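Local coordinates for DUF5624 domain-containing protein (Legionella pneumophila subsp. pneumophila, PDB 4JX2), which is of unknown function but is probably secreted, carries a DUF5624 domain and combines a largely helical part with a small mixed beta sheet, at residues Ile148-Lys152 against Asn426-Gln430; Val151-Asn155 against Ile182-Ser187; His255-Ile259 against Tyr321-Trp326; Tyr301-Lys305 against Asp317-Tyr321. All coordinates share one frame; numbering follows the deposited sequence.

Contact 1: residues Ile148-Lys152 against Asn426-Gln430; sequences IQAVK and NPVIQ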
loop_
_atom_site.group_PDB
_atom_site.type_symbol
_atom_site.label_atom_id
_atom_site.label_comp_id
_atom_site.label_asym_id
_atom_site.label_seq_id
_atom_site.Cartn_x
_atom_site.Cartn_y
_atom_site.Cartn_z
ATOM N N ILE A 148 -28.450 17.020 16.275
ATOM C CA ILE A 148 -27.545 17.469 17.350
ATOM C C ILE A 148 -28.371 17.862 18.598
ATOM O O ILE A 148 -27.935 17.626 19.726
ATOM C CB ILE A 148 -26.626 18.622 16.868
ATOM C CG1 ILE A 148 -25.519 18.071 15.965
ATOM C CG2 ILE A 148 -26.022 19.425 18.040
ATOM C CD1 ILE A 148 -24.990 19.026 15.024
ATOM N N GLN A 149 -29.572 18.416 18.384
ATOM C CA GLN A 149 -30.473 18.801 19.468
ATOM C C GLN A 149 -30.989 17.546 20.172
ATOM O O GLN A 149 -30.996 17.509 21.402
ATOM C CB GLN A 149 -31.607 19.691 18.952
ATOM C CG GLN A 149 -32.498 20.275 20.044
ATOM C CD GLN A 149 -33.440 21.317 19.489
ATOM O OE1 GLN A 149 -33.962 21.199 18.363
ATOM N NE2 GLN A 149 -33.664 22.373 20.269
ATOM N N ALA A 150 -31.343 16.502 19.402
ATOM C CA ALA A 150 -31.783 15.207 19.937
ATOM C C ALA A 150 -30.663 14.574 20.780
ATOM O O ALA A 150 -30.945 14.116 21.889
ATOM C CB ALA A 150 -32.190 14.275 18.803
ATOM N N VAL A 151 -29.393 14.627 20.300
ATOM C CA VAL A 151 -28.240 14.080 21.025
ATOM C C VAL A 151 -28.015 14.833 22.325
ATOM O O VAL A 151 -27.799 14.172 23.345
ATOM C CB VAL A 151 -26.949 14.038 20.175
ATOM C CG1 VAL A 151 -25.700 13.848 21.053
ATOM C CG2 VAL A 151 -27.050 12.934 19.120
ATOM N N LYS A 152 -28.075 16.202 22.302
ATOM C CA LYS A 152 -27.907 17.030 23.502
ATOM C C LYS A 152 -28.869 16.569 24.596
ATOM O O LYS A 152 -28.455 16.406 25.747
ATOM C CB LYS A 152 -28.126 18.530 23.205
ATOM C CG LYS A 152 -27.648 19.444 24.343
ATOM C CD LYS A 152 -27.946 20.924 24.118
ATOM C CE LYS A 152 -27.916 21.739 25.387
ATOM N NZ LYS A 152 -26.532 22.006 25.827
ATOM N N ASN A 426 -24.644 24.648 29.734
ATOM C CA ASN A 426 -24.431 25.184 28.386
ATOM C C ASN A 426 -25.748 25.629 27.761
ATOM O O ASN A 426 -26.785 24.987 27.977
ATOM C CB ASN A 426 -23.696 24.206 27.506
ATOM C CG ASN A 426 -22.301 23.956 28.019
ATOM O OD1 ASN A 426 -21.442 24.851 28.038
ATOM N ND2 ASN A 426 -22.066 22.753 28.520
ATOM N N PRO A 427 -25.728 26.781 27.045
ATOM C CA PRO A 427 -26.981 27.314 26.482
ATOM C C PRO A 427 -27.753 26.299 25.652
ATOM O O PRO A 427 -27.156 25.483 24.954
ATOM C CB PRO A 427 -26.516 28.481 25.609
ATOM C CG PRO A 427 -25.191 28.857 26.128
ATOM C CD PRO A 427 -24.574 27.651 26.728
ATOM N N VAL A 428 -29.079 26.343 25.734
ATOM C CA VAL A 428 -29.910 25.440 24.942
ATOM C C VAL A 428 -29.763 25.805 23.455
ATOM O O VAL A 428 -29.389 26.938 23.132
ATOM C CB VAL A 428 -31.401 25.431 25.399
ATOM C CG1 VAL A 428 -31.540 24.837 26.797
ATOM C CG2 VAL A 428 -32.037 26.819 25.317
ATOM N N ILE A 429 -30.042 24.852 22.557
ATOM C CA ILE A 429 -29.971 25.126 21.125
ATOM C C ILE A 429 -31.263 25.868 20.739
ATOM O O ILE A 429 -32.361 25.303 20.844
ATOM C CB ILE A 429 -29.719 23.852 20.287
ATOM C CG1 ILE A 429 -28.369 23.204 20.665
ATOM C CG2 ILE A 429 -29.766 24.184 18.814
ATOM C CD1 ILE A 429 -28.303 21.718 20.478
ATOM N N GLN A 430 -31.126 27.152 20.359
ATOM C CA GLN A 430 -32.248 27.997 19.954
ATOM C C GLN A 430 -32.412 27.937 18.441
ATOM O O GLN A 430 -31.594 28.514 17.726
ATOM C CB GLN A 430 -32.021 29.450 20.422
ATOM C CG GLN A 430 -32.717 29.795 21.729
ATOM C CD GLN A 430 -33.264 31.191 21.679
ATOM O OE1 GLN A 430 -34.063 31.542 20.795
ATOM N NE2 GLN A 430 -32.851 32.019 22.630
#

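Contact 2: residues Val151-Asn155 against Ile182-Ser187; sequences VKVIN and IDYACS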
loop_
_atom_site.group_PDB
_atom_site.type_symbol
_atom_site.label_atom_id
_atom_site.label_comp_id
_atom_site.label_asym_id
_atom_site.label_seq_id
_atom_site.Cartn_x
_atom_site.Cartn_y
_atom_site.Cartn_z
ATOM N N VAL A 151 -29.393 14.627 20.300
ATOM C CA VAL A 151 -28.240 14.080 21.025
ATOM C C VAL A 151 -28.015 14.833 22.325
ATOM O O VAL A 151 -27.799 14.172 23.345
ATOM C CB VAL A 151 -26.949 14.038 20.175
ATOM C CG1 VAL A 151 -25.700 13.848 21.053
ATOM C CG2 VAL A 151 -27.050 12.934 19.120
ATOM N N LYS A 152 -28.075 16.202 22.302
ATOM C CA LYS A 152 -27.907 17.030 23.502
ATOM C C LYS A 152 -28.869 16.569 24.596
ATOM O O LYS A 152 -28.455 16.406 25.747
ATOM C CB LYS A 152 -28.126 18.530 23.205
ATOM C CG LYS A 152 -27.648 19.444 24.343
ATOM C CD LYS A 152 -27.946 20.924 24.118
ATOM C CE LYS A 152 -27.916 21.739 25.387
ATOM N NZ LYS A 152 -26.532 22.006 25.827
ATOM N N VAL A 153 -30.140 16.324 24.225
ATOM C CA VAL A 153 -31.177 15.926 25.161
ATOM C C VAL A 153 -30.858 14.528 25.742
ATOM O O VAL A 153 -30.851 14.393 26.965
ATOM C CB VAL A 153 -32.584 16.013 24.502
ATOM C CG1 VAL A 153 -33.677 15.468 25.413
ATOM C CG2 VAL A 153 -32.899 17.441 24.086
ATOM N N ILE A 154 -30.566 13.520 24.887
ATOM C CA ILE A 154 -30.293 12.150 25.333
ATOM C C ILE A 154 -29.023 12.099 26.242
ATOM O O ILE A 154 -29.009 11.348 27.234
ATOM C CB ILE A 154 -30.233 11.164 24.120
ATOM C CG1 ILE A 154 -30.748 9.790 24.489
ATOM C CG2 ILE A 154 -28.860 11.056 23.490
ATOM C CD1 ILE A 154 -32.235 9.607 24.281
ATOM N N ASN A 155 -28.000 12.935 25.922
ATOM C CA ASN A 155 -26.751 13.068 26.684
ATOM C C ASN A 155 -27.028 13.674 28.066
ATOM O O ASN A 155 -26.287 13.400 29.012
ATOM C CB ASN A 155 -25.719 13.920 25.923
ATOM C CG ASN A 155 -24.351 13.976 26.584
ATOM O OD1 ASN A 155 -23.559 13.034 26.492
ATOM N ND2 ASN A 155 -24.018 15.094 27.222
ATOM N N ILE A 182 -19.722 16.817 25.682
ATOM C CA ILE A 182 -20.714 16.505 24.647
ATOM C C ILE A 182 -21.838 17.562 24.716
ATOM O O ILE A 182 -22.305 18.038 23.676
ATOM C CB ILE A 182 -21.231 15.046 24.742
ATOM C CG1 ILE A 182 -20.109 14.061 24.379
ATOM C CG2 ILE A 182 -22.450 14.811 23.826
ATOM C CD1 ILE A 182 -20.133 12.804 25.105
ATOM N N ASP A 183 -22.210 17.978 25.938
ATOM C CA ASP A 183 -23.206 19.022 26.144
ATOM C C ASP A 183 -22.727 20.347 25.495
ATOM O O ASP A 183 -23.456 20.934 24.688
ATOM C CB ASP A 183 -23.493 19.193 27.633
ATOM C CG ASP A 183 -24.686 20.085 27.895
ATOM O OD1 ASP A 183 -25.825 19.670 27.569
ATOM O OD2 ASP A 183 -24.484 21.217 28.381
ATOM N N TYR A 184 -21.480 20.762 25.805
ATOM C CA TYR A 184 -20.798 21.940 25.257
ATOM C C TYR A 184 -20.729 21.885 23.716
ATOM O O TYR A 184 -21.002 22.891 23.041
ATOM C CB TYR A 184 -19.367 22.049 25.838
ATOM C CG TYR A 184 -18.560 23.180 25.239
ATOM C CD1 TYR A 184 -18.794 24.505 25.608
ATOM C CD2 TYR A 184 -17.571 22.932 24.286
ATOM C CE1 TYR A 184 -18.057 25.550 25.055
ATOM C CE2 TYR A 184 -16.831 23.972 23.720
ATOM C CZ TYR A 184 -17.069 25.277 24.121
ATOM O OH TYR A 184 -16.358 26.307 23.564
ATOM N N ALA A 185 -20.331 20.709 23.175
ATOM C CA ALA A 185 -20.190 20.453 21.748
ATOM C C ALA A 185 -21.524 20.619 21.033
ATOM O O ALA A 185 -21.587 21.340 20.037
ATOM C CB ALA A 185 -19.638 19.060 21.522
ATOM N N CYS A 186 -22.600 20.007 21.564
ATOM C CA CYS A 186 -23.944 20.114 20.984
ATOM C C CYS A 186 -24.425 21.559 21.005
ATOM O O CYS A 186 -24.921 22.057 19.993
ATOM C CB CYS A 186 -24.927 19.192 21.696
ATOM S SG CYS A 186 -24.581 17.429 21.465
ATOM N N SER A 187 -24.240 22.235 22.143
ATOM C CA SER A 187 -24.639 23.625 22.339
ATOM C C SER A 187 -23.885 24.559 21.352
ATOM O O SER A 187 -24.510 25.400 20.702
ATOM C CB SER A 187 -24.384 24.030 23.788
ATOM O OG SER A 187 -24.844 25.346 24.047
HETATM O O HOH W 1 -26.124 17.134 26.757
#

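Contact 3: residues His255-Ile259 against Tyr321-Trp326; sequences HAKVI and YNNTVW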
loop_
_atom_site.group_PDB
_atom_site.type_symbol
_atom_site.label_atom_id
_atom_site.label_comp_id
_atom_site.label_asym_id
_atom_site.label_seq_id
_atom_site.Cartn_x
_atom_site.Cartn_y
_atom_site.Cartn_z
ATOM N N HIS A 255 7.489 -15.129 18.227
ATOM C CA HIS A 255 7.109 -16.033 17.146
ATOM C C HIS A 255 5.753 -15.729 16.523
ATOM O O HIS A 255 5.323 -16.465 15.630
ATOM C CB HIS A 255 7.138 -17.482 17.626
ATOM C CG HIS A 255 8.520 -17.936 17.922
ATOM N ND1 HIS A 255 8.906 -18.255 19.204
ATOM C CD2 HIS A 255 9.590 -18.035 17.098
ATOM C CE1 HIS A 255 10.181 -18.586 19.119
ATOM N NE2 HIS A 255 10.637 -18.465 17.869
ATOM N N ALA A 256 5.110 -14.629 16.944
ATOM C CA ALA A 256 3.824 -14.170 16.407
ATOM C C ALA A 256 3.965 -13.797 14.918
ATOM O O ALA A 256 5.044 -13.426 14.463
ATOM C CB ALA A 256 3.301 -12.988 17.214
ATOM N N LYS A 257 2.885 -13.974 14.160
ATOM C CA LYS A 257 2.816 -13.695 12.736
ATOM C C LYS A 257 1.697 -12.668 12.543
ATOM O O LYS A 257 0.535 -13.031 12.681
ATOM C CB LYS A 257 2.565 -15.015 11.971
ATOM C CG LYS A 257 3.687 -16.032 12.156
ATOM C CD LYS A 257 3.308 -17.436 11.748
ATOM C CE LYS A 257 4.534 -18.317 11.680
ATOM N NZ LYS A 257 4.184 -19.734 11.411
ATOM N N VAL A 258 2.041 -11.374 12.312
ATOM C CA VAL A 258 1.045 -10.295 12.216
ATOM C C VAL A 258 0.795 -9.909 10.757
ATOM O O VAL A 258 1.735 -9.609 10.006
ATOM C CB VAL A 258 1.392 -9.059 13.096
ATOM C CG1 VAL A 258 0.275 -8.037 13.082
ATOM C CG2 VAL A 258 1.668 -9.485 14.535
ATOM N N ILE A 259 -0.504 -9.933 10.374
ATOM C CA ILE A 259 -1.029 -9.561 9.060
ATOM C C ILE A 259 -1.987 -8.399 9.264
ATOM O O ILE A 259 -2.941 -8.505 10.052
ATOM C CB ILE A 259 -1.701 -10.757 8.322
ATOM C CG1 ILE A 259 -0.638 -11.758 7.822
ATOM C CG2 ILE A 259 -2.647 -10.279 7.183
ATOM C CD1 ILE A 259 -1.193 -13.074 7.412
ATOM N N TYR A 321 -3.268 -17.900 5.014
ATOM C CA TYR A 321 -2.763 -16.770 5.793
ATOM C C TYR A 321 -1.348 -17.016 6.334
ATOM O O TYR A 321 -0.496 -16.130 6.253
ATOM C CB TYR A 321 -3.740 -16.420 6.946
ATOM C CG TYR A 321 -5.018 -15.788 6.448
ATOM C CD1 TYR A 321 -5.001 -14.571 5.765
ATOM C CD2 TYR A 321 -6.244 -16.420 6.623
ATOM C CE1 TYR A 321 -6.172 -14.004 5.270
ATOM C CE2 TYR A 321 -7.427 -15.845 6.158
ATOM C CZ TYR A 321 -7.385 -14.635 5.484
ATOM O OH TYR A 321 -8.549 -14.065 5.029
ATOM N N ASN A 322 -1.108 -18.212 6.857
ATOM C CA ASN A 322 0.137 -18.599 7.486
ATOM C C ASN A 322 1.279 -18.739 6.478
ATOM O O ASN A 322 2.356 -18.198 6.725
ATOM C CB ASN A 322 -0.082 -19.910 8.257
ATOM C CG ASN A 322 1.097 -20.416 9.026
ATOM O OD1 ASN A 322 1.663 -19.728 9.870
ATOM N ND2 ASN A 322 1.463 -21.663 8.782
ATOM N N ASN A 323 1.060 -19.473 5.359
ATOM C CA ASN A 323 2.105 -19.759 4.376
ATOM C C ASN A 323 2.040 -18.885 3.115
ATOM O O ASN A 323 3.057 -18.309 2.742
ATOM C CB ASN A 323 2.072 -21.234 3.979
ATOM C CG ASN A 323 2.254 -22.203 5.125
ATOM O OD1 ASN A 323 1.337 -22.936 5.498
ATOM N ND2 ASN A 323 3.442 -22.238 5.702
ATOM N N THR A 324 0.873 -18.803 2.447
ATOM C CA THR A 324 0.724 -18.059 1.196
ATOM C C THR A 324 0.915 -16.585 1.439
ATOM O O THR A 324 1.575 -15.923 0.628
ATOM C CB THR A 324 -0.628 -18.358 0.536
ATOM O OG1 THR A 324 -0.859 -19.770 0.538
ATOM C CG2 THR A 324 -0.738 -17.801 -0.885
ATOM N N VAL A 325 0.349 -16.058 2.535
ATOM C CA VAL A 325 0.465 -14.635 2.835
ATOM C C VAL A 325 1.727 -14.373 3.671
ATOM O O VAL A 325 2.731 -13.960 3.102
ATOM C CB VAL A 325 -0.810 -14.022 3.471
ATOM C CG1 VAL A 325 -0.643 -12.526 3.671
ATOM C CG2 VAL A 325 -2.023 -14.284 2.590
ATOM N N TRP A 326 1.703 -14.673 4.979
ATOM C CA TRP A 326 2.794 -14.377 5.904
ATOM C C TRP A 326 4.130 -15.037 5.510
ATOM O O TRP A 326 5.137 -14.328 5.391
ATOM C CB TRP A 326 2.407 -14.726 7.358
ATOM C CG TRP A 326 3.312 -14.057 8.352
ATOM C CD1 TRP A 326 3.198 -12.788 8.842
ATOM C CD2 TRP A 326 4.565 -14.562 8.837
ATOM N NE1 TRP A 326 4.283 -12.485 9.635
ATOM C CE2 TRP A 326 5.154 -13.543 9.621
ATOM C CE3 TRP A 326 5.261 -15.772 8.662
ATOM C CZ2 TRP A 326 6.389 -13.710 10.263
ATOM C CZ3 TRP A 326 6.488 -15.928 9.290
ATOM C CH2 TRP A 326 7.030 -14.914 10.093
#

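Contact 4: residues Tyr301-Lys305 against Asp317-Tyr321; sequences YAAVK and DYNYY. With 1PE (pentaethylene glycol), chain K.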
loop_
_atom_site.group_PDB
_atom_site.type_symbol
_atom_site.label_atom_id
_atom_site.label_comp_id
_atom_site.label_asym_id
_atom_site.label_seq_id
_atom_site.Cartn_x
_atom_site.Cartn_y
_atom_site.Cartn_z
ATOM N N TYR A 301 -3.822 -6.729 -0.342
ATOM C CA TYR A 301 -4.464 -7.552 -1.350
ATOM C C TYR A 301 -4.684 -8.992 -0.871
ATOM O O TYR A 301 -5.141 -9.829 -1.652
ATOM C CB TYR A 301 -3.701 -7.476 -2.675
ATOM C CG TYR A 301 -3.641 -6.064 -3.225
ATOM C CD1 TYR A 301 -4.807 -5.360 -3.539
ATOM C CD2 TYR A 301 -2.421 -5.425 -3.428
ATOM C CE1 TYR A 301 -4.757 -4.050 -4.020
ATOM C CE2 TYR A 301 -2.358 -4.138 -3.960
ATOM C CZ TYR A 301 -3.529 -3.443 -4.234
ATOM O OH TYR A 301 -3.450 -2.167 -4.751
ATOM N N ALA A 302 -4.464 -9.260 0.424
ATOM C CA ALA A 302 -4.765 -10.571 0.961
ATOM C C ALA A 302 -6.271 -10.795 0.899
ATOM O O ALA A 302 -7.050 -9.862 1.156
ATOM C CB ALA A 302 -4.282 -10.680 2.394
ATOM N N ALA A 303 -6.680 -12.015 0.518
ATOM C CA ALA A 303 -8.083 -12.390 0.459
ATOM C C ALA A 303 -8.706 -12.499 1.861
ATOM O O ALA A 303 -8.022 -12.837 2.829
ATOM C CB ALA A 303 -8.210 -13.719 -0.246
ATOM N N VAL A 304 -10.012 -12.233 1.950
ATOM C CA VAL A 304 -10.835 -12.433 3.144
ATOM C C VAL A 304 -11.450 -13.850 2.942
ATOM O O VAL A 304 -12.353 -14.039 2.129
ATOM C CB VAL A 304 -11.867 -11.293 3.318
ATOM C CG1 VAL A 304 -12.749 -11.529 4.533
ATOM C CG2 VAL A 304 -11.166 -9.942 3.411
ATOM N N LYS A 305 -10.852 -14.854 3.572
ATOM C CA LYS A 305 -11.232 -16.258 3.396
ATOM C C LYS A 305 -12.598 -16.630 4.072
ATOM O O LYS A 305 -13.016 -15.976 5.039
ATOM C CB LYS A 305 -10.097 -17.163 3.896
ATOM C CG LYS A 305 -8.912 -17.196 2.950
ATOM C CD LYS A 305 -9.279 -17.891 1.670
ATOM C CE LYS A 305 -8.381 -17.516 0.543
ATOM N NZ LYS A 305 -8.867 -18.149 -0.692
ATOM N N ASP A 317 -7.676 -22.380 4.455
ATOM C CA ASP A 317 -7.688 -20.973 4.859
ATOM C C ASP A 317 -6.538 -20.670 5.807
ATOM O O ASP A 317 -5.964 -19.590 5.716
ATOM C CB ASP A 317 -9.034 -20.599 5.496
ATOM C CG ASP A 317 -10.192 -20.604 4.519
ATOM O OD1 ASP A 317 -9.954 -20.838 3.311
ATOM O OD2 ASP A 317 -11.331 -20.336 4.950
ATOM N N TYR A 318 -6.189 -21.614 6.700
ATOM C CA TYR A 318 -5.067 -21.434 7.612
ATOM C C TYR A 318 -3.752 -21.383 6.802
ATOM O O TYR A 318 -2.967 -20.443 6.975
ATOM C CB TYR A 318 -5.021 -22.535 8.694
ATOM C CG TYR A 318 -3.831 -22.422 9.631
ATOM C CD1 TYR A 318 -3.854 -21.552 10.720
ATOM C CD2 TYR A 318 -2.683 -23.182 9.427
ATOM C CE1 TYR A 318 -2.760 -21.442 11.582
ATOM C CE2 TYR A 318 -1.580 -23.075 10.277
ATOM C CZ TYR A 318 -1.622 -22.205 11.356
ATOM O OH TYR A 318 -0.534 -22.100 12.196
ATOM N N ASN A 319 -3.541 -22.367 5.893
ATOM C CA ASN A 319 -2.340 -22.428 5.055
ATOM C C ASN A 319 -2.231 -21.166 4.202
ATOM O O ASN A 319 -1.119 -20.701 3.935
ATOM C CB ASN A 319 -2.317 -23.706 4.182
ATOM C CG ASN A 319 -2.193 -25.001 4.973
ATOM O OD1 ASN A 319 -1.822 -25.025 6.157
ATOM N ND2 ASN A 319 -2.519 -26.118 4.345
ATOM N N TYR A 320 -3.388 -20.583 3.826
ATOM C CA TYR A 320 -3.421 -19.362 3.039
ATOM C C TYR A 320 -2.782 -18.197 3.812
ATOM O O TYR A 320 -1.854 -17.582 3.306
ATOM C CB TYR A 320 -4.853 -19.002 2.574
ATOM C CG TYR A 320 -4.897 -17.677 1.848
ATOM C CD1 TYR A 320 -4.338 -17.535 0.577
ATOM C CD2 TYR A 320 -5.393 -16.536 2.473
ATOM C CE1 TYR A 320 -4.315 -16.300 -0.070
ATOM C CE2 TYR A 320 -5.390 -15.299 1.828
ATOM C CZ TYR A 320 -4.846 -15.185 0.560
ATOM O OH TYR A 320 -4.803 -13.958 -0.050
ATOM N N TYR A 321 -3.268 -17.900 5.014
ATOM C CA TYR A 321 -2.763 -16.770 5.793
ATOM C C TYR A 321 -1.348 -17.016 6.334
ATOM O O TYR A 321 -0.496 -16.130 6.253
ATOM C CB TYR A 321 -3.740 -16.420 6.946
ATOM C CG TYR A 321 -5.018 -15.788 6.448
ATOM C CD1 TYR A 321 -5.001 -14.571 5.765
ATOM C CD2 TYR A 321 -6.244 -16.420 6.623
ATOM C CE1 TYR A 321 -6.172 -14.004 5.270
ATOM C CE2 TYR A 321 -7.427 -15.845 6.158
ATOM C CZ TYR A 321 -7.385 -14.635 5.484
ATOM O OH TYR A 321 -8.549 -14.065 5.029
HETATM O OH2 1PE K . -9.267 -21.231 0.100
HETATM C C12 1PE K . -8.088 -21.763 -0.522
HETATM C C22 1PE K . -6.939 -20.757 -0.421
HETATM O OH3 1PE K . -6.186 -20.609 -1.638
HETATM C C13 1PE K . -6.161 -18.306 -2.568
HETATM C C23 1PE K . -6.739 -19.722 -2.625
HETATM O OH4 1PE K . -6.951 -17.477 -3.425
HETATM C C14 1PE K . -8.708 -15.796 -3.285
HETATM C C24 1PE K . -7.273 -16.187 -2.905
HETATM O OH5 1PE K . -9.662 -16.502 -2.481
HETATM C C15 1PE K . -12.033 -16.684 -1.813
HETATM C C25 1PE K . -10.833 -15.764 -2.095
HETATM O OH6 1PE K . -11.676 -18.032 -1.460
HETATM C C16 1PE K . -10.805 -20.026 -2.617
HETATM C C26 1PE K . -11.927 -18.982 -2.510
HETATM O OH7 1PE K . -10.095 -19.952 -3.871
#

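Contact 1: residues Ile148-Lys152 against Asn426-Gln430
Ile429 reaches from the C-terminal tail onto helix 136-155, and its outermost methyl group does most of the apolar work. CD1 lies 3.7 Å from Lys152 CD, 3.8 Å from Gln149 CA and 4.1 Å from Ile148 CG2, so residues of one helical turn form a seat for a single methyl. The Ile148 and Ile429 side chains meet at roughly a right angle, whereas the aliphatic part of Lys152 runs alongside Ile429 in the opposite sense. With CG anti to the backbone N (chi1 -167°), the lysine stretches toward the tail before bending at its last torsion.

The polar approaches are looser. Lys152 NZ stands 3.6 Å from Pro427 O and makes no hydrogen bond to it; its salt-bridge partner is Asp183 of helix 175-197. Gln149 NE2 comes within 3.3 Å of Ile429 O, but is not aligned for a hydrogen bond. The tail's main chain instead exchanges hydrogen bonds with Ser187, Asn191 and Ser194 of helix 175-197, while Asn426 ND2 binds Asp183.

The evidence thus describes an irregular C-terminal segment laid along two helices of the DUF5624 region, one isoleucine pressed on helix 136-155 and the main chain tied to helix 175-197.

Contact 2: residues Val151-Asn155 against Ile182-Ser187
Val151 and Cys186 supply the apolar side of this helix pair, with Val151 CG1 3.8 Å from Cys186 SG. Next to them Lys152 CB rests 3.6 Å from Cys186 CB; the helix axes are 9.3 Å apart. The helices run nearly antiparallel, at 160°. One turn on, the amide of Asn155 lies against the CB branch point and CG2 methyl of Ile182, its OD1 3.4 Å from Ile182 CG2. Asn155 CG stands anti to the backbone N (chi1 -174°), which carries the amide there.

The charged interaction is a salt bridge, Lys152 NZ to Asp183 OD1 at 3.0 Å. The ammonium meets that oxygen from above the carboxylate plane, 53° out of it, and also makes a weak hydrogen bond to the Asp183 main-chain O.

A water completes the polar side. It donates to Lys152 O and, at 2.7 Å, to Asp183 OD1, and accepts from Asn155 ND2 at 3.0 Å. Asn155 is held further by Trp162 NE1 on its OD1 and His179 O on its ND2, while Asp183 OD2 takes a bond from Asn426.

Both carboxylate oxygens of buried Asp183 therefore have donors, and the adjacent lysine would be expected to stabilise its ionised form.

Contact 3: residues His255-Ile259 against Tyr321-Trp326
Tyr321 meets Ile259 with its main-chain O, 3.3 Å from Ile259 CD1, and with its CB, which touches the same methyl. That O also accepts the N-H of Trp326, five residues on, which marks a wider pi-type turn in helix 315-339.

Asn322 provides the hydrogen bond of the contact. Its OD1 receives Lys257 NZ at 3.0 Å, in the carbonyl plane and on a lone pair, with a C=O...donor angle of 139°. The carboxamide is directed to the strand by its first torsion, which sets CG opposite the backbone N. Main-chain oxygens of Gln74 and Glu76 also bind the buried ammonium, so its charge has three acceptors.

Val325 follows with CG1 3.8 Å from Ile259 CD1, the two side chains slanting across one another. Ile259 CD1 also approaches Trp326 CB, and so fits among Tyr321, Val325 and Trp326.

Trp326 ends the segment with its indole spread beneath the lysine chain. Lys257 CB stands 3.6 Å from the five-membered ring centroid and 4° off the normal, a nearly vertical CH-pi contact, and CG lies over the centre of the indole. The two side chains cross at about a right angle, the lysine running over the indole face. In plane, the indole edge faces Val258 O, while NE1 bonds to Arg295 O and Tyr297 packs edge-to-face.

With axes 10.0 Å apart at 61°, this is a helix packed obliquely across one face of the mixed sheet, within a fold that joins helices and sheet in a new combination.

Contact 4: residues Tyr301-Lys305 against Asp317-Tyr321
Lys305 lies over the face of Tyr320 and holds its ammonium inside a coil of pentaethylene glycol, probably acquired from the crystallisation liquor, that wraps it much as a crown ether wraps a cation. NZ donates to four ether or hydroxyl oxygens, the closest being OH5 at 2.6 Å and the fourth, OH4, weakly bound. NZ also faces Tyr320, 4.8 Å from the ring centroid and 10° off the normal, in a cation-pi contact, and Lys305 CE makes a CH-pi contact over the same face, displaced toward the rim. A bend at chi2 (-68°) brings the lysine over the ring, the two side chains crossing at about a right angle. Asp317 borders the site without a salt bridge, its OD1 being 4.9 Å from Lys305 NZ; its OD2 is bound by Ser307 OG.

In the fold, residues 301-305 form the loop that leaves strand 296-298, the last strand of the mixed sheet, and the chain then returns to helix 315-339, whose early turn packs back on this loop. Two tyrosine hydroxyls fasten the pair. Tyr320 OH accepts Ala303 N at 2.8 Å and an almost straight 175°, with the N-H near the plane of the ring. Tyr321 OH works both ways, donating to Ala303 O at 2.6 Å and accepting Lys305 N at 2.8 Å, which bridges two peptide groups of the extended loop. CD2 of Tyr320 lies over the centre of the Tyr321 ring. Ala302 O takes a bond from Arg261, and Tyr301 packs on Phe262 of the second subunit.

Overall arrangement
The four contacts fall into two groups on opposite sides of the chain's centre. Contacts 1 and 2, with centres 6 Å apart, share Val151 and Lys152 on helix 136-155; contact 2 adds helix 175-197, and contact 1 the C-terminal tail. Contacts 3 and 4, 9 Å apart, share Tyr321 on helix 315-339, which packs on a sheet strand in one and the loop after strand 296-298 in the other. The groups lie 44 to 49 Å apart between centres. Along the chain, contact 2 closes before contact 3 opens, contact 4 nests inside contact 3, and contact 1 encloses both. Three sheet strands precede the helical part, two follow it, and the tail returns to it.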